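Local coordinates for malate synthase (Haloferax volcanii, PDB 5TAO), which catalyses the condensation of acetyl-CoA with glyoxylate and the hydrolysis of malyl-CoA to malate and CoA, a magnesium-dependent step of the glyoxylate cycle, at residues F119-V124 with L151-I156; F184-G189 with A223-V228. All blocks are in the same frame, centred on the assembly; numbering follows the deposited sequence.

Contact 1. Residues F119-V124 with L151-I156; sequences FVIPEV and LAMSVI. With PB (lead (II) ion), chain G; GLV (glyoxylic acid), chain E.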
ATOM      1  N   PHE A 119      24.074  10.694  13.854  1.00 32.52           N
ATOM      2  CA  PHE A 119      24.884  10.638  12.680  1.00 28.48           C
ATOM      3  C   PHE A 119      24.128  11.147  11.471  1.00 33.51           C
ATOM      4  O   PHE A 119      22.881  11.094  11.433  1.00 35.39           O
ATOM      5  CB  PHE A 119      25.414   9.217  12.442  1.00 32.95           C
ATOM      6  CG  PHE A 119      26.463   8.765  13.443  1.00 35.13           C
ATOM      7  CD1 PHE A 119      27.800   9.123  13.274  1.00 38.41           C
ATOM      8  CD2 PHE A 119      26.114   8.036  14.587  1.00 38.63           C
ATOM      9  CE1 PHE A 119      28.769   8.762  14.198  1.00 38.13           C
ATOM     10  CE2 PHE A 119      27.089   7.658  15.524  1.00 43.55           C
ATOM     11  CZ  PHE A 119      28.413   8.022  15.322  1.00 39.12           C
ATOM     12  N   VAL A 120      24.870  11.644  10.486  1.00 33.53           N
ATOM     13  CA  VAL A 120      24.323  12.109   9.213  1.00 32.10           C
ATOM     14  C   VAL A 120      24.645  11.068   8.162  1.00 33.53           C
ATOM     15  O   VAL A 120      25.790  10.593   8.067  1.00 36.66           O
ATOM     16  CB  VAL A 120      24.875  13.473   8.833  1.00 33.97           C
ATOM     17  CG1 VAL A 120      24.341  13.912   7.470  1.00 34.87           C
ATOM     18  CG2 VAL A 120      24.522  14.497   9.875  1.00 35.50           C
ATOM     19  N   ILE A 121      23.627  10.639   7.413  1.00 31.97           N
ATOM     20  CA  ILE A 121      23.745   9.621   6.405  1.00 30.90           C
ATOM     21  C   ILE A 121      23.454  10.239   5.042  1.00 30.63           C
ATOM     22  O   ILE A 121      22.318  10.647   4.750  1.00 31.55           O
ATOM     23  CB  ILE A 121      22.720   8.495   6.661  1.00 31.76           C
ATOM     24  CG1 ILE A 121      22.886   7.902   8.051  1.00 38.95           C
ATOM     25  CG2 ILE A 121      22.815   7.418   5.624  1.00 31.72           C
ATOM     26  CD1 ILE A 121      24.273   7.306   8.330  1.00 39.30           C
ATOM     27  N   PRO A 122      24.431  10.258   4.154  1.00 32.34           N
ATOM     28  CA  PRO A 122      24.245  10.845   2.838  1.00 32.24           C
ATOM     29  C   PRO A 122      23.744   9.815   1.813  1.00 30.74           C
ATOM     30  O   PRO A 122      23.765   8.651   2.085  1.00 29.95           O
ATOM     31  CB  PRO A 122      25.682  11.222   2.444  1.00 32.80           C
ATOM     32  CG  PRO A 122      26.474  10.118   3.053  1.00 33.07           C
ATOM     33  CD  PRO A 122      25.816   9.814   4.354  1.00 33.65           C
ATOM     34  N   GLU A 123      23.378  10.296   0.636  1.00 28.45           N
ATOM     35  CA  GLU A 123      23.126   9.490  -0.534  1.00 26.59           C
ATOM     36  C   GLU A 123      22.040   8.425  -0.346  1.00 28.89           C
ATOM     37  O   GLU A 123      22.086   7.393  -0.996  1.00 31.46           O
ATOM     38  CB  GLU A 123      24.441   8.887  -1.108  1.00 30.93           C
ATOM     39  CG  GLU A 123      25.560   9.926  -1.441  1.00 34.42           C
ATOM     40  CD  GLU A 123      25.271  10.637  -2.712  1.00 40.43           C
ATOM     41  OE1 GLU A 123      25.955  11.626  -2.965  1.00 34.58           O
ATOM     42  OE2 GLU A 123      24.309  10.235  -3.482  1.00 32.68           O
ATOM     43  N   VAL A 124      21.101   8.660   0.553  1.00 28.50           N
ATOM     44  CA  VAL A 124      20.061   7.735   0.788  1.00 31.94           C
ATOM     45  C   VAL A 124      19.099   7.671  -0.470  1.00 28.46           C
ATOM     46  O   VAL A 124      19.085   8.528  -1.318  1.00 29.55           O
ATOM     47  CB  VAL A 124      19.282   8.023   2.041  1.00 28.36           C
ATOM     48  CG1 VAL A 124      20.169   7.865   3.267  1.00 33.70           C
ATOM     49  CG2 VAL A 124      18.582   9.397   2.025  1.00 26.64           C
ATOM     50  N   LEU A 151      20.700   7.629  19.308  1.00 37.59           N
ATOM     51  CA  LEU A 151      21.391   8.253  18.215  1.00 35.50           C
ATOM     52  C   LEU A 151      20.412   8.774  17.132  1.00 39.63           C
ATOM     53  O   LEU A 151      19.699   7.999  16.486  1.00 36.10           O
ATOM     54  CB  LEU A 151      22.399   7.303  17.623  1.00 35.77           C
ATOM     55  CG  LEU A 151      23.563   6.887  18.496  1.00 37.97           C
ATOM     56  CD1 LEU A 151      24.299   5.763  17.775  1.00 35.57           C
ATOM     57  CD2 LEU A 151      24.567   8.089  18.696  1.00 38.77           C
ATOM     58  N   ALA A 152      20.359  10.085  16.955  1.00 39.13           N
ATOM     59  CA  ALA A 152      19.522  10.682  15.933  1.00 33.57           C
ATOM     60  C   ALA A 152      20.107  10.345  14.587  1.00 36.75           C
ATOM     61  O   ALA A 152      21.321  10.153  14.438  1.00 32.60           O
ATOM     62  CB  ALA A 152      19.398  12.163  16.165  1.00 36.86           C
ATOM     63  N   MET A 153      19.233  10.122  13.618  1.00 31.88           N
ATOM     64  CA  MET A 153      19.642  10.001  12.252  1.00 30.16           C
ATOM     65  C   MET A 153      19.191  11.208  11.449  1.00 28.83           C
ATOM     66  O   MET A 153      17.976  11.600  11.465  1.00 34.52           O
ATOM     67  CB  MET A 153      19.026   8.699  11.640  1.00 32.73           C
ATOM     68  CG  MET A 153      19.343   8.401  10.178  1.00 37.74           C
ATOM     69  SD  MET A 153      18.531   6.839   9.677  1.00 38.90           S
ATOM     70  CE  MET A 153      18.083   7.182   8.022  1.00 45.57           C
ATOM     71  N   SER A 154      20.094  11.713  10.619  1.00 26.67           N
ATOM     72  CA  SER A 154      19.789  12.816   9.761  1.00 28.33           C
ATOM     73  C   SER A 154      20.142  12.312   8.403  1.00 33.54           C
ATOM     74  O   SER A 154      21.045  11.487   8.305  1.00 35.81           O
ATOM     75  CB  SER A 154      20.515  14.124  10.120  1.00 31.73           C
ATOM     76  OG  SER A 154      19.985  14.676  11.322  1.00 31.00           O
ATOM     77  N   VAL A 155      19.437  12.749   7.359  1.00 29.10           N
ATOM     78  CA  VAL A 155      19.790  12.292   6.054  1.00 28.24           C
ATOM     79  C   VAL A 155      20.067  13.442   5.146  1.00 28.88           C
ATOM     80  O   VAL A 155      19.508  14.471   5.323  1.00 31.58           O
ATOM     81  CB  VAL A 155      18.682  11.393   5.431  1.00 30.17           C
ATOM     82  CG1 VAL A 155      18.339  10.239   6.338  1.00 31.19           C
ATOM     83  CG2 VAL A 155      17.438  12.174   5.214  1.00 33.45           C
ATOM     84  N   ILE A 156      20.879  13.227   4.120  1.00 30.89           N
ATOM     85  CA  ILE A 156      21.012  14.157   3.048  1.00 32.49           C
ATOM     86  C   ILE A 156      20.143  13.694   1.847  1.00 35.43           C
ATOM     87  O   ILE A 156      20.288  12.581   1.370  1.00 31.60           O
ATOM     88  CB  ILE A 156      22.429  14.254   2.489  1.00 29.71           C
ATOM     89  CG1 ILE A 156      23.531  14.380   3.556  1.00 33.18           C
ATOM     90  CG2 ILE A 156      22.529  15.477   1.619  1.00 31.85           C
ATOM     91  CD1 ILE A 156      23.375  15.507   4.475  1.00 34.47           C
TER
HETATM   92 PB    PB G 506      27.139  13.131  -1.228  1.00 50.39          PB
HETATM   93  C1  GLV E 504      29.111  10.884  -4.175  1.00 66.75           C
HETATM   94  O1  GLV E 504      28.777   9.731  -3.872  1.00 79.96           O
HETATM   95  C2  GLV E 504      28.982  12.021  -3.219  1.00 52.25           C
HETATM   96  O2  GLV E 504      29.432  13.133  -3.630  1.00 55.35           O
HETATM   97  O3  GLV E 504      28.435  11.945  -2.085  1.00 22.88           O
HETATM   98  O   HOH W   1      21.470  13.190  13.114  1.00 32.81           O
HETATM   99  O   HOH W   2      19.936  11.215  -0.871  1.00 28.65           O
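Strands 118-121 and 152-157, joined through helix 127-143, form a right-handed beta-alpha-beta unit, in which Phe119, Val120 and Ile121 pair in parallel with Met153, Ser154 and Val155. Four backbone hydrogen bonds tie the strands, beginning with Phe119 N to Ala152 O (2.9 Å) and ending with Ile156 N to Ile121 O (3.0 Å). Val120 CG1 lies against Ile156 CD1 at 3.5 Å. Chi1 of 177° swings this methyl away from the backbone N. Ile121 and Met153 cross nearly at a right angle on the other face, where helix 127-143 packs on Met153. Leu151 CD1 meets the Phe119 ring at its edge, near the ring plane, 4.1 Å from Phe119 CE2. A water donates to Phe119 O and also hydrogen-bonds Ser154 OG, which reaches on to Leu185 N. At the C-terminal end of these strands, as expected of a TIM barrel, Glu123 sends its carboxylate to the metal. Its OE1 binds the lead ion at 2.6 Å, beside Asp192 and glyoxylate O3. Its OE2 forms a salt bridge with Arg89. A second water bridges Val124 O and Ile156 O, donating to both, at 2.6 Å from Ile156 O.

Contact 2. Residues F184-G189 with A223-V228; sequences FLLVDG and AGCVAV. With GLV (glyoxylic acid), chain C.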
ATOM      1  N   PHE A 184      15.898  13.164  12.466  1.00 32.11           N
ATOM      2  CA  PHE A 184      16.015  14.469  13.006  1.00 32.65           C
ATOM      3  C   PHE A 184      16.025  15.469  11.860  1.00 32.06           C
ATOM      4  O   PHE A 184      14.990  16.100  11.613  1.00 30.37           O
ATOM      5  CB  PHE A 184      17.261  14.543  13.911  1.00 36.67           C
ATOM      6  CG  PHE A 184      17.570  15.931  14.418  1.00 33.47           C
ATOM      7  CD1 PHE A 184      16.582  16.822  14.684  1.00 33.43           C
ATOM      8  CD2 PHE A 184      18.879  16.315  14.634  1.00 37.67           C
ATOM      9  CE1 PHE A 184      16.872  18.125  15.130  1.00 33.10           C
ATOM     10  CE2 PHE A 184      19.179  17.608  15.076  1.00 36.01           C
ATOM     11  CZ  PHE A 184      18.201  18.489  15.349  1.00 31.05           C
ATOM     12  N   LEU A 185      17.140  15.611  11.156  1.00 32.41           N
ATOM     13  CA  LEU A 185      17.223  16.529  10.047  1.00 32.78           C
ATOM     14  C   LEU A 185      17.060  15.904   8.669  1.00 29.57           C
ATOM     15  O   LEU A 185      17.632  14.852   8.368  1.00 31.91           O
ATOM     16  CB  LEU A 185      18.576  17.269  10.011  1.00 33.45           C
ATOM     17  CG  LEU A 185      19.003  17.959  11.267  1.00 36.85           C
ATOM     18  CD1 LEU A 185      20.393  18.505  11.004  1.00 39.64           C
ATOM     19  CD2 LEU A 185      18.013  19.058  11.688  1.00 38.68           C
ATOM     20  N   LEU A 186      16.377  16.653   7.802  1.00 30.91           N
ATOM     21  CA  LEU A 186      16.303  16.353   6.395  1.00 31.54           C
ATOM     22  C   LEU A 186      17.089  17.446   5.679  1.00 28.94           C
ATOM     23  O   LEU A 186      16.644  18.603   5.630  1.00 31.52           O
ATOM     24  CB  LEU A 186      14.855  16.299   5.915  1.00 29.73           C
ATOM     25  CG  LEU A 186      13.888  15.387   6.685  1.00 32.03           C
ATOM     26  CD1 LEU A 186      12.495  15.372   6.016  1.00 35.33           C
ATOM     27  CD2 LEU A 186      14.399  13.979   6.855  1.00 35.53           C
ATOM     28  N   VAL A 187      18.236  17.088   5.103  1.00 28.70           N
ATOM     29  CA  VAL A 187      19.128  18.146   4.575  1.00 30.98           C
ATOM     30  C   VAL A 187      19.278  18.056   3.113  1.00 29.13           C
ATOM     31  O   VAL A 187      19.724  17.044   2.628  1.00 30.91           O
ATOM     32  CB  VAL A 187      20.554  18.011   5.210  1.00 33.03           C
ATOM     33  CG1 VAL A 187      21.485  19.132   4.770  1.00 34.04           C
ATOM     34  CG2 VAL A 187      20.474  17.980   6.726  1.00 32.14           C
ATOM     35  N   ASP A 188      18.990  19.111   2.369  1.00 29.17           N
ATOM     36  CA  ASP A 188      19.227  19.036   0.980  1.00 30.93           C
ATOM     37  C   ASP A 188      20.715  19.016   0.591  1.00 32.19           C
ATOM     38  O   ASP A 188      21.524  19.661   1.203  1.00 36.98           O
ATOM     39  CB  ASP A 188      18.526  20.170   0.255  1.00 34.55           C
ATOM     40  CG  ASP A 188      17.035  19.976   0.193  1.00 34.49           C
ATOM     41  OD1 ASP A 188      16.611  18.802   0.269  1.00 32.48           O
ATOM     42  OD2 ASP A 188      16.287  20.982   0.114  1.00 33.11           O
ATOM     43  N   GLY A 189      21.030  18.244  -0.434  1.00 31.71           N
ATOM     44  CA  GLY A 189      22.346  18.120  -0.992  1.00 30.71           C
ATOM     45  C   GLY A 189      22.327  18.458  -2.453  1.00 32.98           C
ATOM     46  O   GLY A 189      22.454  17.611  -3.298  1.00 33.09           O
ATOM     47  N   ALA A 223       6.481  15.152   8.812  1.00 36.63           N
ATOM     48  CA  ALA A 223       6.974  14.062   9.625  1.00 34.50           C
ATOM     49  C   ALA A 223       7.582  14.418  10.972  1.00 35.24           C
ATOM     50  O   ALA A 223       8.183  13.541  11.555  1.00 36.98           O
ATOM     51  CB  ALA A 223       7.969  13.280   8.821  1.00 36.04           C
ATOM     52  N   GLY A 224       7.528  15.669  11.443  1.00 38.80           N
ATOM     53  CA  GLY A 224       8.236  16.037  12.709  1.00 36.07           C
ATOM     54  C   GLY A 224       9.775  16.077  12.651  1.00 36.03           C
ATOM     55  O   GLY A 224      10.407  15.807  13.617  1.00 35.44           O
ATOM     56  N   CYS A 225      10.356  16.439  11.506  1.00 27.93           N
ATOM     57  CA  CYS A 225      11.764  16.561  11.294  1.00 28.40           C
ATOM     58  C   CYS A 225      12.084  18.023  11.102  1.00 32.12           C
ATOM     59  O   CYS A 225      11.183  18.831  11.026  1.00 33.08           O
ATOM     60  CB  CYS A 225      12.126  15.788  10.005  1.00 32.76           C
ATOM     61  SG  CYS A 225      12.031  13.994  10.279  1.00 37.60           S
ATOM     62  N   VAL A 226      13.334  18.357  10.862  1.00 32.31           N
ATOM     63  CA  VAL A 226      13.733  19.745  10.636  1.00 30.78           C
ATOM     64  C   VAL A 226      14.430  19.867   9.314  1.00 28.84           C
ATOM     65  O   VAL A 226      15.356  19.169   9.087  1.00 33.04           O
ATOM     66  CB  VAL A 226      14.688  20.195  11.790  1.00 32.47           C
ATOM     67  CG1 VAL A 226      15.132  21.614  11.575  1.00 36.41           C
ATOM     68  CG2 VAL A 226      13.990  20.131  13.110  1.00 34.98           C
ATOM     69  N   ALA A 227      13.985  20.783   8.463  1.00 27.45           N
ATOM     70  CA  ALA A 227      14.556  20.981   7.158  1.00 30.53           C
ATOM     71  C   ALA A 227      15.754  21.955   7.118  1.00 32.33           C
ATOM     72  O   ALA A 227      15.663  23.049   7.652  1.00 33.74           O
ATOM     73  CB  ALA A 227      13.484  21.529   6.229  1.00 29.08           C
ATOM     74  N   VAL A 228      16.783  21.580   6.353  1.00 30.86           N
ATOM     75  CA  VAL A 228      18.031  22.307   6.269  1.00 32.99           C
ATOM     76  C   VAL A 228      18.450  22.326   4.817  1.00 31.05           C
ATOM     77  O   VAL A 228      18.385  21.303   4.147  1.00 35.25           O
ATOM     78  CB  VAL A 228      19.135  21.642   7.101  1.00 31.20           C
ATOM     79  CG1 VAL A 228      20.396  22.531   7.135  1.00 36.32           C
ATOM     80  CG2 VAL A 228      18.725  21.454   8.538  1.00 32.41           C
TER
HETATM   81  C1  GLV C 502      26.289  17.839  -1.115  1.00 60.93           C
HETATM   82  O1  GLV C 502      25.406  17.304  -1.828  1.00 47.05           O
HETATM   83  C2  GLV C 502      27.357  17.080  -0.383  1.00 64.02           C
HETATM   84  O2  GLV C 502      28.415  17.633   0.098  1.00 60.20           O
HETATM   85  O3  GLV C 502      27.228  15.841  -0.307  1.00 62.28           O
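Leu185, Leu186 and Val187 run parallel to Val226, Ala227 and Val228, with the two strand axes 26° apart and 4.7 Å at their closest. The hydrogen bonds form a regular parallel ladder. Phe184 O accepts from Val226 N at 2.9 Å, and Leu186 N donates to Val226 O. Leu186 O then accepts from Val228 N, and Asp188 N closes the series on Val228 O at 2.9 Å. CA-H groups of Leu185 and Val187 also approach the carbonyls of Val226 and Val228.

Leu185, Val187, Val226 and Val228 share one face of the sheet. Leu185 CD2 meets Val226 CB at 3.5 Å and Val228 CG2 at 4.0 Å, so one methyl bridges both valines. The same methyl sits over the centre of the Phe184 ring, 3.6 Å above its plane. Phe184 CE1 in turn touches Val226 CG2. Chi1 of 174° sets the ring opposite its own backbone N and brings its end to Val226. Further along, Val187 and Val228 lie side by side, with CG2 of Val187 against CB of Val228. These are neighbouring strands of the TIM barrel, joined through helices 190-197 and 210-223. Phe14 of strand 13-18 touches Leu185, Val187 and Val228 on this inward face.

Leu186 and Ala227 point to the other face, toward helix 210-223. Leu186 CG packs on Cys225 CB at 3.8 Å; Gly224, before it, has already left the helical conformation with a positive phi. Asp188 OD1 is hydrogen-bonded to Thr216 OG1 of the same helix. Gly189 holds the N-cap position before helix 190-197, and its CA comes within 3.3 Å of O1 of a glyoxylate. Val226 also packs on Arg198 of a second subunit.

Contacts 1 and 2 follow one another along the chain and meet side by side in the same parallel sheet, their centres about 10 Å apart. Strands 152-157 and 183-188 are the neighbours that join them. Met153 O and Phe184 N, at 2.8 Å, probably form a hydrogen bond, as do Val155 O and Val187 N at 2.9 Å. Near the C-terminal ends Ile156 CG2 packs on Val187 O at 3.4 Å and on Gly189 CA at 3.7 Å. Both contacts lead into the active site there. Contact 1 brings Glu123, which binds lead together with Asp192. Segment 184-189 ends beside a second glyoxylate molecule, just before glyoxylate-binding Val191 and Asp192. Asp192 and Glu158 are magnesium ligands, consistent with lead lying in or near the magnesium site.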